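Local coordinates for protein hydrolase (Burkholderia cenocepacia, PDB 4QKU) that probably hydrolyses fumarylacetoacetate to fumarate and acetoacetate, the last step of phenylalanine and tyrosine breakdown, as a metal-dependent enzyme of the FAH family, at residues Phe37-Leu42 / Val58-Gln63; Glu237-Glu242 / Gln351-His356; Val252-Trp257 / Phe278-Ser283; Phe295-Pro300 / Asn341-Tyr346. All coordinates share one frame; numbering follows the deposited sequence.

Interaction 1 (Phe37-Leu42 / Val58-Gln63); sequences FPIQNL and VALGDQ
Gly61 N donates to Phe37 O (2.8 Å, 167° at the hydrogen), the one direct backbone bond between the loop 37-42 and the end of strand 55-60. The same carbonyl oxygen also receives a CA-H...O contact from Leu60. One water continues the junction: it donates to Pro38 O and Ala59 O and accepts from Leu42 N, the Leu42 N to water distance being 2.8 Å, so three backbone polar groups of the two segments are satisfied at a single point. The Phe37 ring lies with one face against Ala59 CB, a CH-pi contact 3.8 Å from the methyl carbon to the ring centroid, while Gly61 O stands at the ring edge. Here the chain turns between strands 55-60 and 63-66 of the N-terminal domain's antiparallel sheet; Leu60 to Gln63 form a type II' beta turn, and Gly61 supplies the positive phi (55°) at its second position. On the other side of the water, Leu42 CD2 meets Val58 CG1 at 3.7 Å and lies near Leu60 CD1. Leu60 starts out pointing away from the loop, but with CG anti to the backbone N (chi1 -172°) it swings CD1 back to within 3.6 Å of Pro38 O. Arg105 binds the backbone oxygens of Gln40 and Asn41, and Trp285 of strand 280-288 meets the Phe37 ring edge-to-face.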
# COMPACT_ATOMS: atom_id res chain seq x y z
N PHE B 37 -11.50 23.79 -17.20
CA PHE B 37 -12.19 22.69 -17.81
C PHE B 37 -12.78 23.04 -19.17
O PHE B 37 -13.98 22.86 -19.37
CB PHE B 37 -13.31 22.24 -16.87
CG PHE B 37 -12.83 21.90 -15.48
CD1 PHE B 37 -11.89 20.88 -15.29
CD2 PHE B 37 -13.28 22.62 -14.37
CE1 PHE B 37 -11.44 20.57 -14.02
CE2 PHE B 37 -12.83 22.31 -13.10
CZ PHE B 37 -11.91 21.28 -12.92
N PRO B 38 -11.94 23.51 -20.11
CA PRO B 38 -12.40 23.71 -21.47
C PRO B 38 -12.72 22.39 -22.15
O PRO B 38 -12.54 21.33 -21.56
CB PRO B 38 -11.18 24.32 -22.15
CG PRO B 38 -10.05 23.63 -21.49
CD PRO B 38 -10.46 23.59 -20.05
N ILE B 39 -13.18 22.46 -23.39
CA ILE B 39 -13.50 21.25 -24.11
C ILE B 39 -12.24 20.43 -24.43
O ILE B 39 -12.31 19.22 -24.66
CB ILE B 39 -14.37 21.53 -25.36
CG1 ILE B 39 -15.08 20.25 -25.79
CG2 ILE B 39 -13.54 22.13 -26.48
CD1 ILE B 39 -16.29 20.50 -26.66
N GLN B 40 -11.09 21.09 -24.41
CA GLN B 40 -9.80 20.45 -24.68
C GLN B 40 -9.33 19.55 -23.56
O GLN B 40 -8.46 18.71 -23.77
CB GLN B 40 -8.71 21.50 -24.95
CG GLN B 40 -8.80 22.22 -26.31
CD GLN B 40 -9.86 23.30 -26.36
OE1 GLN B 40 -10.44 23.67 -25.34
NE2 GLN B 40 -10.10 23.83 -27.56
N ASN B 41 -9.91 19.68 -22.38
CA ASN B 41 -9.46 18.95 -21.20
C ASN B 41 -10.24 17.67 -21.01
O ASN B 41 -9.76 16.60 -21.40
CB ASN B 41 -9.56 19.86 -19.98
CG ASN B 41 -8.99 19.23 -18.74
OD1 ASN B 41 -8.47 18.11 -18.76
ND2 ASN B 41 -9.04 19.99 -17.64
N LEU B 42 -11.45 17.77 -20.46
CA LEU B 42 -12.32 16.59 -20.25
C LEU B 42 -11.74 15.54 -19.28
O LEU B 42 -11.51 14.41 -19.64
CB LEU B 42 -12.69 15.94 -21.57
CG LEU B 42 -13.47 16.83 -22.53
CD1 LEU B 42 -13.51 16.19 -23.91
CD2 LEU B 42 -14.88 17.11 -22.06
N VAL B 58 -17.52 13.89 -15.92
CA VAL B 58 -16.47 14.63 -16.66
C VAL B 58 -16.77 16.13 -16.54
O VAL B 58 -17.91 16.57 -16.74
CB VAL B 58 -16.41 14.22 -18.12
CG1 VAL B 58 -15.54 15.18 -18.94
CG2 VAL B 58 -15.88 12.81 -18.26
N ALA B 59 -15.75 16.89 -16.14
CA ALA B 59 -15.88 18.31 -15.93
C ALA B 59 -15.86 19.01 -17.26
O ALA B 59 -15.07 18.67 -18.13
CB ALA B 59 -14.74 18.83 -15.07
N LEU B 60 -16.72 20.01 -17.41
CA LEU B 60 -16.72 20.86 -18.59
C LEU B 60 -17.32 22.20 -18.15
O LEU B 60 -18.46 22.25 -17.67
CB LEU B 60 -17.56 20.21 -19.70
CG LEU B 60 -17.52 20.89 -21.06
CD1 LEU B 60 -16.11 21.03 -21.60
CD2 LEU B 60 -18.37 20.14 -22.07
N GLY B 61 -16.56 23.28 -18.35
CA GLY B 61 -16.97 24.59 -17.86
C GLY B 61 -17.24 24.48 -16.37
O GLY B 61 -16.43 23.91 -15.63
N ASP B 62 -18.38 24.99 -15.93
CA ASP B 62 -18.76 24.95 -14.51
C ASP B 62 -19.72 23.80 -14.24
O ASP B 62 -20.37 23.77 -13.20
CB ASP B 62 -19.36 26.31 -14.07
CG ASP B 62 -20.72 26.62 -14.71
OD1 ASP B 62 -21.27 25.78 -15.47
OD2 ASP B 62 -21.27 27.72 -14.46
N GLN B 63 -19.83 22.88 -15.19
CA GLN B 63 -20.77 21.76 -15.15
C GLN B 63 -20.03 20.44 -15.02
O GLN B 63 -18.80 20.38 -15.15
CB GLN B 63 -21.56 21.69 -16.46
CG GLN B 63 -22.41 22.89 -16.78
CD GLN B 63 -23.56 23.02 -15.80
OE1 GLN B 63 -24.41 22.14 -15.71
NE2 GLN B 63 -23.59 24.14 -15.07
O HOH W 1 -12.82 19.90 -19.26

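Interaction 2 (Glu237-Glu242 / Gln351-His356); sequences EPIACE and QQLAHH
Ala354 sits at the tight centre of this contact, its CB 3.7 Å from Cys241 CA and 3.9 Å from Cys241 CB, where the loop 237-242 runs close over one side of helix 349-357. The loop backbone comes close over Ala354: the CA atoms of Cys241 and Ala354 are 4.9 Å apart, and Ile239 O receives a CA-H...O contact from Ala354 CA at 3.6 Å. Ile239 reaches Leu353 with its CD1, which rests 4.0 Å from Leu353 CG and about equally far from both leucine methyl groups, so the end of the isoleucine abuts the fork of the leucine. Leu353 CG is anti to the backbone N (chi1 -176°), which brings that fork round toward the loop. Toward the start of the helical segment the packing is slacker: Cys241 SG only grazes Gln351 CG at 4.1 Å, and the amide of Gln351 is engaged elsewhere, by Thr348 N, Leu310 O and Gln302. The solvent side is formed by Glu237, Pro238, Ala240 and Glu242, exposed residues on both sides of the buried Ile239 and Cys241 in the chain. Thr357, just beyond the helical segment, accepts from Ile239 N through its hydroxyl and so ties the loop to the helix end. Beneath the helix, Leu353 and His356 rest on Met369 of strand 368-370, Gln352 and His356 on Phe150 of strand 147-150, and Asn274 of the second subunit bonds to His355 O.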
# COMPACT_ATOMS: atom_id res chain seq x y z
N GLU B 237 6.72 -9.57 -14.54
CA GLU B 237 6.88 -9.02 -15.91
C GLU B 237 7.03 -7.50 -15.90
O GLU B 237 6.04 -6.77 -15.90
CB GLU B 237 5.69 -9.37 -16.79
CG GLU B 237 5.42 -10.86 -16.85
CD GLU B 237 4.15 -11.21 -17.63
OE1 GLU B 237 3.58 -10.31 -18.29
OE2 GLU B 237 3.73 -12.39 -17.57
N PRO B 238 8.26 -7.02 -15.91
CA PRO B 238 8.52 -5.58 -15.94
C PRO B 238 7.89 -4.82 -17.11
O PRO B 238 7.58 -5.39 -18.12
CB PRO B 238 10.04 -5.49 -16.06
CG PRO B 238 10.54 -6.80 -15.49
CD PRO B 238 9.50 -7.81 -15.90
N ILE B 239 7.67 -3.52 -16.92
CA ILE B 239 7.21 -2.63 -18.00
C ILE B 239 8.42 -1.90 -18.54
O ILE B 239 9.14 -1.25 -17.77
CB ILE B 239 6.19 -1.58 -17.48
CG1 ILE B 239 5.01 -2.24 -16.77
CG2 ILE B 239 5.67 -0.74 -18.64
CD1 ILE B 239 4.17 -1.29 -15.95
N ALA B 240 8.68 -2.09 -19.83
CA ALA B 240 9.82 -1.46 -20.52
C ALA B 240 9.62 0.03 -20.51
O ALA B 240 8.48 0.51 -20.65
CB ALA B 240 9.91 -1.95 -21.95
N CYS B 241 10.68 0.77 -20.27
CA CYS B 241 10.58 2.22 -20.17
C CYS B 241 9.80 2.83 -21.34
O CYS B 241 8.99 3.71 -21.15
CB CYS B 241 11.96 2.85 -20.08
SG CYS B 241 11.87 4.61 -19.79
N GLU B 242 10.02 2.31 -22.53
CA GLU B 242 9.38 2.80 -23.74
C GLU B 242 7.87 2.49 -23.84
O GLU B 242 7.16 3.13 -24.61
CB GLU B 242 10.08 2.19 -24.97
CG GLU B 242 9.84 0.68 -25.09
CD GLU B 242 10.70 -0.03 -26.15
OE1 GLU B 242 10.48 0.13 -27.38
OE2 GLU B 242 11.58 -0.80 -25.70
N GLN B 351 10.06 6.70 -16.49
CA GLN B 351 11.24 6.12 -15.84
C GLN B 351 10.88 5.63 -14.47
O GLN B 351 11.39 4.60 -14.00
CB GLN B 351 12.37 7.14 -15.74
CG GLN B 351 12.94 7.55 -17.10
CD GLN B 351 13.97 8.68 -17.01
OE1 GLN B 351 13.70 9.74 -16.41
NE2 GLN B 351 15.13 8.47 -17.59
N GLN B 352 10.00 6.35 -13.79
CA GLN B 352 9.58 5.91 -12.48
C GLN B 352 8.83 4.60 -12.61
O GLN B 352 9.06 3.68 -11.84
CB GLN B 352 8.70 6.95 -11.79
CG GLN B 352 9.42 8.24 -11.44
CD GLN B 352 8.52 9.43 -11.16
OE1 GLN B 352 7.35 9.47 -11.56
NE2 GLN B 352 9.08 10.44 -10.49
N LEU B 353 7.96 4.49 -13.60
CA LEU B 353 7.11 3.31 -13.72
C LEU B 353 7.97 2.12 -14.14
O LEU B 353 7.80 0.98 -13.63
CB LEU B 353 5.96 3.57 -14.70
CG LEU B 353 4.94 2.46 -14.86
CD1 LEU B 353 4.38 2.05 -13.50
CD2 LEU B 353 3.79 2.86 -15.77
N ALA B 354 8.92 2.37 -15.03
CA ALA B 354 9.88 1.32 -15.42
C ALA B 354 10.67 0.84 -14.20
O ALA B 354 10.86 -0.37 -13.99
CB ALA B 354 10.82 1.80 -16.51
N HIS B 355 11.14 1.78 -13.39
CA HIS B 355 11.96 1.40 -12.23
C HIS B 355 11.14 0.65 -11.19
O HIS B 355 11.62 -0.29 -10.60
CB HIS B 355 12.63 2.62 -11.62
CG HIS B 355 13.47 2.31 -10.44
ND1 HIS B 355 14.67 1.64 -10.55
CD2 HIS B 355 13.28 2.52 -9.12
CE1 HIS B 355 15.19 1.47 -9.34
NE2 HIS B 355 14.38 2.02 -8.46
N HIS B 356 9.90 1.07 -11.00
CA HIS B 356 8.97 0.37 -10.11
C HIS B 356 8.83 -1.10 -10.46
O HIS B 356 8.64 -1.93 -9.56
CB HIS B 356 7.56 0.99 -10.19
CG HIS B 356 6.75 0.87 -8.93
ND1 HIS B 356 6.69 -0.29 -8.19
CD2 HIS B 356 5.94 1.76 -8.31
CE1 HIS B 356 5.92 -0.09 -7.13
NE2 HIS B 356 5.44 1.14 -7.19

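Interaction 3 (Val252-Trp257 / Phe278-Ser283); sequences VLLNDW and FATTIS. With NA (sodium ion), chain H.
Asp256 and Thr280 share a sodium ion, which Asp256 OD1 binds at 2.4 Å and Thr280 OG1 more loosely at 2.8 Å. The backbone oxygens of Trp257 and Ala279 add two further ligands, with Ala279 O at 2.3 Å, and Lys276 O completes the five. The ion occupies the place predicted for magnesium, with Asp256, Lys276 and Thr280 the expected ligands. With CG anti to the backbone N (chi1 -177°), Asp256 brings OD1 back to the metal although its CB leaves pointing away from segment 278-283. The ligands stand where strand 280-288 begins beside the end of the regular part, 252-255, of its antiparallel neighbour 248-259, in the mixed sheet of the FAH-family C-terminal domain. Asn255 and Thr281 form a hydrogen-bonded pair there, with Asn255 N to Thr281 O at 2.7 Å; in the non-hydrogen-bonded pair Leu254 CG meets Ile282 CG2 at 4.0 Å. The Trp257 indole is fixed from its edge: NE1 donates to Thr281 OG1 at 2.9 Å, almost straight (176°) and within the ring plane. Phe278 CZ packs on Trp257 CB, at the base of the side chain. At the far end Leu253 N donates to Ser283 OG at 2.8 Å, and Ser283 N bonds back to Leu253 O. Farther out, Asp256 OD2 lies near the carboxylates of Glu222 and Asp149, predicted calcium ligands; a divalent ion would probably relieve this crowding. Asn255 OD1 accepts from Glu222 N.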
# COMPACT_ATOMS: atom_id res chain seq x y z
N VAL B 252 -3.06 13.83 -11.37
CA VAL B 252 -3.76 14.64 -10.39
C VAL B 252 -2.72 15.43 -9.61
O VAL B 252 -1.52 15.14 -9.67
CB VAL B 252 -4.57 13.78 -9.38
CG1 VAL B 252 -5.73 13.05 -10.06
CG2 VAL B 252 -3.68 12.79 -8.64
N LEU B 253 -3.20 16.39 -8.81
CA LEU B 253 -2.32 17.10 -7.89
C LEU B 253 -2.31 16.32 -6.61
O LEU B 253 -3.31 15.66 -6.25
CB LEU B 253 -2.83 18.51 -7.63
CG LEU B 253 -3.03 19.36 -8.88
CD1 LEU B 253 -3.69 20.67 -8.52
CD2 LEU B 253 -1.71 19.62 -9.56
N LEU B 254 -1.21 16.42 -5.88
CA LEU B 254 -0.98 15.57 -4.71
C LEU B 254 -0.25 16.35 -3.62
O LEU B 254 0.84 16.83 -3.83
CB LEU B 254 -0.19 14.34 -5.12
CG LEU B 254 0.02 13.20 -4.09
CD1 LEU B 254 0.27 11.88 -4.80
CD2 LEU B 254 1.19 13.46 -3.15
N ASN B 255 -0.91 16.49 -2.46
CA ASN B 255 -0.33 17.11 -1.32
C ASN B 255 0.04 16.01 -0.36
O ASN B 255 -0.83 15.41 0.26
CB ASN B 255 -1.30 18.09 -0.67
CG ASN B 255 -0.64 18.90 0.44
OD1 ASN B 255 0.50 18.63 0.84
ND2 ASN B 255 -1.35 19.91 0.93
N ASP B 256 1.34 15.77 -0.24
CA ASP B 256 1.82 14.74 0.67
C ASP B 256 2.12 15.38 2.00
O ASP B 256 3.28 15.65 2.32
CB ASP B 256 3.05 14.02 0.15
CG ASP B 256 3.49 12.90 1.10
OD1 ASP B 256 2.65 12.43 1.91
OD2 ASP B 256 4.67 12.51 1.07
N TRP B 257 1.06 15.62 2.76
CA TRP B 257 1.21 16.25 4.06
C TRP B 257 2.26 15.52 4.86
O TRP B 257 2.25 14.29 4.92
CB TRP B 257 -0.09 16.20 4.84
CG TRP B 257 -1.31 16.76 4.14
CD1 TRP B 257 -2.27 16.05 3.45
CD2 TRP B 257 -1.71 18.11 4.10
NE1 TRP B 257 -3.22 16.89 2.99
CE2 TRP B 257 -2.92 18.16 3.39
CE3 TRP B 257 -1.19 19.29 4.63
CZ2 TRP B 257 -3.60 19.34 3.19
CZ3 TRP B 257 -1.88 20.47 4.44
CH2 TRP B 257 -3.07 20.49 3.71
N PHE B 278 -0.53 9.90 7.83
CA PHE B 278 -1.71 10.41 8.50
C PHE B 278 -2.72 11.03 7.55
O PHE B 278 -3.92 11.01 7.81
CB PHE B 278 -1.33 11.41 9.61
CG PHE B 278 -0.68 12.66 9.13
CD1 PHE B 278 -1.45 13.76 8.75
CD2 PHE B 278 0.70 12.78 9.09
CE1 PHE B 278 -0.85 14.93 8.32
CE2 PHE B 278 1.29 13.94 8.62
CZ PHE B 278 0.52 15.02 8.28
N ALA B 279 -2.21 11.55 6.43
CA ALA B 279 -3.04 12.06 5.37
C ALA B 279 -2.23 12.46 4.12
O ALA B 279 -1.12 12.95 4.19
CB ALA B 279 -3.86 13.26 5.85
N THR B 280 -2.84 12.21 2.98
CA THR B 280 -2.31 12.60 1.71
C THR B 280 -3.56 12.97 0.92
O THR B 280 -4.55 12.24 0.96
CB THR B 280 -1.56 11.44 1.03
OG1 THR B 280 -0.46 11.05 1.86
CG2 THR B 280 -1.02 11.86 -0.33
N THR B 281 -3.52 14.12 0.26
CA THR B 281 -4.67 14.65 -0.42
C THR B 281 -4.38 14.73 -1.92
O THR B 281 -3.28 15.14 -2.33
CB THR B 281 -5.03 16.07 0.09
OG1 THR B 281 -5.46 16.01 1.46
CG2 THR B 281 -6.16 16.72 -0.75
N ILE B 282 -5.36 14.33 -2.73
CA ILE B 282 -5.24 14.45 -4.16
C ILE B 282 -6.44 15.22 -4.67
O ILE B 282 -7.51 15.19 -4.04
CB ILE B 282 -5.10 13.07 -4.87
CG1 ILE B 282 -6.32 12.18 -4.67
CG2 ILE B 282 -3.84 12.36 -4.45
CD1 ILE B 282 -6.53 11.20 -5.81
N SER B 283 -6.26 15.92 -5.80
CA SER B 283 -7.35 16.62 -6.45
C SER B 283 -8.31 15.61 -7.06
O SER B 283 -7.93 14.47 -7.32
CB SER B 283 -6.80 17.53 -7.57
OG SER B 283 -5.99 16.80 -8.49
NA NA H . 1.08 12.52 3.70

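Interaction 4 (Phe295-Pro300 / Asn341-Tyr346); sequences FRVAQP and NFRHMY
Arg343 leans across Val297, and the path of its side chain defines one half of this surface contact. Its CB already lies 4.0 Å from Val297 CG2. CG sits between the backbone N and the carbonyl carbon (chi1 71°) and packs over one face of the His344 ring; the chain then bends at chi3 (-58°), bringing the head group over the valine. NE is 4.0 Å from Val297 CG2, CZ 3.9 Å from the same methyl, and NH2 at the tip comes to 3.7 Å from Val297 CB. The methyl therefore rests over one face of the guanidinium, off toward its rim. NH1 has a long, weak ion pair with Asp319. The other half is built on Pro300, whose ring edge meets backbone oxygens: CD approaches Met345 O at 3.3 Å and also Arg343 O, while CG lies near His344 O. A water donates to both Pro300 O and Tyr346 O, bridging the two segments. Within 341-346, Asn341 OD1 accepts from Arg343 N at 2.8 Å, in the carbonyl plane on a lone pair, an Asx turn that shapes the chain as it leaves strand 335-341. Strand 296-297 pairs with strand 317-327, which also pairs with strand 335-341, and the loop 341-346 leads on toward helix 349-357.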
# COMPACT_ATOMS: atom_id res chain seq x y z
N PHE B 295 1.20 19.63 -24.25
CA PHE B 295 2.14 20.25 -23.32
C PHE B 295 3.35 19.36 -23.03
O PHE B 295 4.10 19.59 -22.10
CB PHE B 295 1.37 20.63 -22.06
CG PHE B 295 0.11 21.37 -22.37
CD1 PHE B 295 0.17 22.71 -22.71
CD2 PHE B 295 -1.10 20.71 -22.43
CE1 PHE B 295 -0.98 23.39 -23.05
CE2 PHE B 295 -2.26 21.37 -22.76
CZ PHE B 295 -2.21 22.72 -23.08
N ARG B 296 3.53 18.34 -23.87
CA ARG B 296 4.68 17.45 -23.78
C ARG B 296 5.92 18.23 -24.13
O ARG B 296 5.92 18.92 -25.14
CB ARG B 296 4.45 16.30 -24.76
CG ARG B 296 5.55 15.28 -24.85
CD ARG B 296 5.16 14.22 -25.87
NE ARG B 296 4.03 13.42 -25.41
CZ ARG B 296 4.13 12.42 -24.53
NH1 ARG B 296 5.30 12.08 -24.00
NH2 ARG B 296 3.02 11.78 -24.17
N VAL B 297 6.95 18.19 -23.29
CA VAL B 297 8.20 18.91 -23.58
C VAL B 297 9.42 18.07 -23.25
O VAL B 297 9.31 17.02 -22.65
CB VAL B 297 8.31 20.27 -22.84
CG1 VAL B 297 7.25 21.26 -23.34
CG2 VAL B 297 8.20 20.07 -21.33
N ALA B 298 10.58 18.57 -23.66
CA ALA B 298 11.85 17.88 -23.42
C ALA B 298 12.18 17.87 -21.93
O ALA B 298 12.24 18.91 -21.30
CB ALA B 298 12.98 18.54 -24.20
N GLN B 299 12.40 16.68 -21.39
CA GLN B 299 12.83 16.53 -19.99
C GLN B 299 14.26 17.05 -19.84
O GLN B 299 14.94 17.26 -20.84
CB GLN B 299 12.78 15.08 -19.55
CG GLN B 299 13.62 14.12 -20.38
CD GLN B 299 12.86 13.57 -21.58
OE1 GLN B 299 11.88 14.16 -22.04
NE2 GLN B 299 13.33 12.43 -22.09
N PRO B 300 14.70 17.29 -18.59
CA PRO B 300 16.07 17.79 -18.41
C PRO B 300 17.09 16.77 -18.86
O PRO B 300 16.79 15.56 -18.88
CB PRO B 300 16.18 17.99 -16.89
CG PRO B 300 14.79 18.12 -16.41
CD PRO B 300 13.90 17.37 -17.36
N ASN B 341 7.12 24.53 -11.77
CA ASN B 341 6.61 23.81 -12.92
C ASN B 341 7.03 22.34 -12.89
O ASN B 341 8.15 22.02 -12.46
CB ASN B 341 7.09 24.49 -14.22
CG ASN B 341 6.34 23.99 -15.46
OD1 ASN B 341 6.46 22.84 -15.87
ND2 ASN B 341 5.58 24.87 -16.07
N PHE B 342 6.15 21.47 -13.38
CA PHE B 342 6.40 20.03 -13.45
C PHE B 342 7.55 19.62 -14.38
O PHE B 342 8.18 18.60 -14.16
CB PHE B 342 5.13 19.30 -13.90
CG PHE B 342 5.21 17.80 -13.80
CD1 PHE B 342 5.48 17.18 -12.58
CD2 PHE B 342 4.99 16.99 -14.91
CE1 PHE B 342 5.56 15.81 -12.47
CE2 PHE B 342 5.05 15.61 -14.79
CZ PHE B 342 5.32 15.02 -13.56
N ARG B 343 7.78 20.40 -15.44
CA ARG B 343 8.74 20.07 -16.48
C ARG B 343 10.17 19.89 -15.99
O ARG B 343 10.97 19.28 -16.68
CB ARG B 343 8.73 21.16 -17.55
CG ARG B 343 9.35 22.49 -17.12
CD ARG B 343 9.26 23.56 -18.20
NE ARG B 343 9.90 23.11 -19.43
CZ ARG B 343 9.71 23.64 -20.65
NH1 ARG B 343 8.87 24.66 -20.83
NH2 ARG B 343 10.36 23.14 -21.69
N HIS B 344 10.50 20.40 -14.81
CA HIS B 344 11.87 20.34 -14.26
C HIS B 344 12.22 19.02 -13.51
O HIS B 344 13.31 18.89 -13.00
CB HIS B 344 12.10 21.53 -13.32
CG HIS B 344 11.97 22.85 -14.02
ND1 HIS B 344 12.51 23.09 -15.27
CD2 HIS B 344 11.30 23.99 -13.67
CE1 HIS B 344 12.20 24.32 -15.65
NE2 HIS B 344 11.46 24.88 -14.70
N MET B 345 11.29 18.09 -13.43
CA MET B 345 11.53 16.84 -12.71
C MET B 345 12.64 16.06 -13.42
O MET B 345 12.62 15.94 -14.63
CB MET B 345 10.26 16.01 -12.64
CG MET B 345 9.15 16.60 -11.77
SD MET B 345 9.74 17.07 -10.13
CE MET B 345 9.63 15.50 -9.25
N TYR B 346 13.59 15.55 -12.64
CA TYR B 346 14.76 14.90 -13.19
C TYR B 346 14.47 13.49 -13.73
O TYR B 346 15.04 13.09 -14.72
CB TYR B 346 15.84 14.83 -12.13
CG TYR B 346 17.21 14.42 -12.62
CD1 TYR B 346 17.57 13.08 -12.67
CD2 TYR B 346 18.17 15.37 -12.96
CE1 TYR B 346 18.84 12.69 -13.07
CE2 TYR B 346 19.44 14.99 -13.37
CZ TYR B 346 19.77 13.63 -13.40
OH TYR B 346 21.00 13.20 -13.80
O HOH W 2 15.01 14.06 -17.36

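Interaction 3 holds the sodium ion and lies nearest the middle of the chain, its centre about 7 Å from the chain centre. Interaction 4 lies 21 Å from it between centres, yet Met345 comes within about 7 Å of the side chains of His156, the predicted proton acceptor, and Thr373, a predicted substrate ligand. Only interactions 2 and 4 touch, where Gln351 OE1 packs near Tyr346 O at 4.0 Å; the chain passes from 341-346 to helix 349-357 a few residues later. Interaction 1 belongs to the N-terminal domain, its centre 22 Å from that of interaction 3, but Trp285, farther along strand 280-288, reaches it and so joins the two domains.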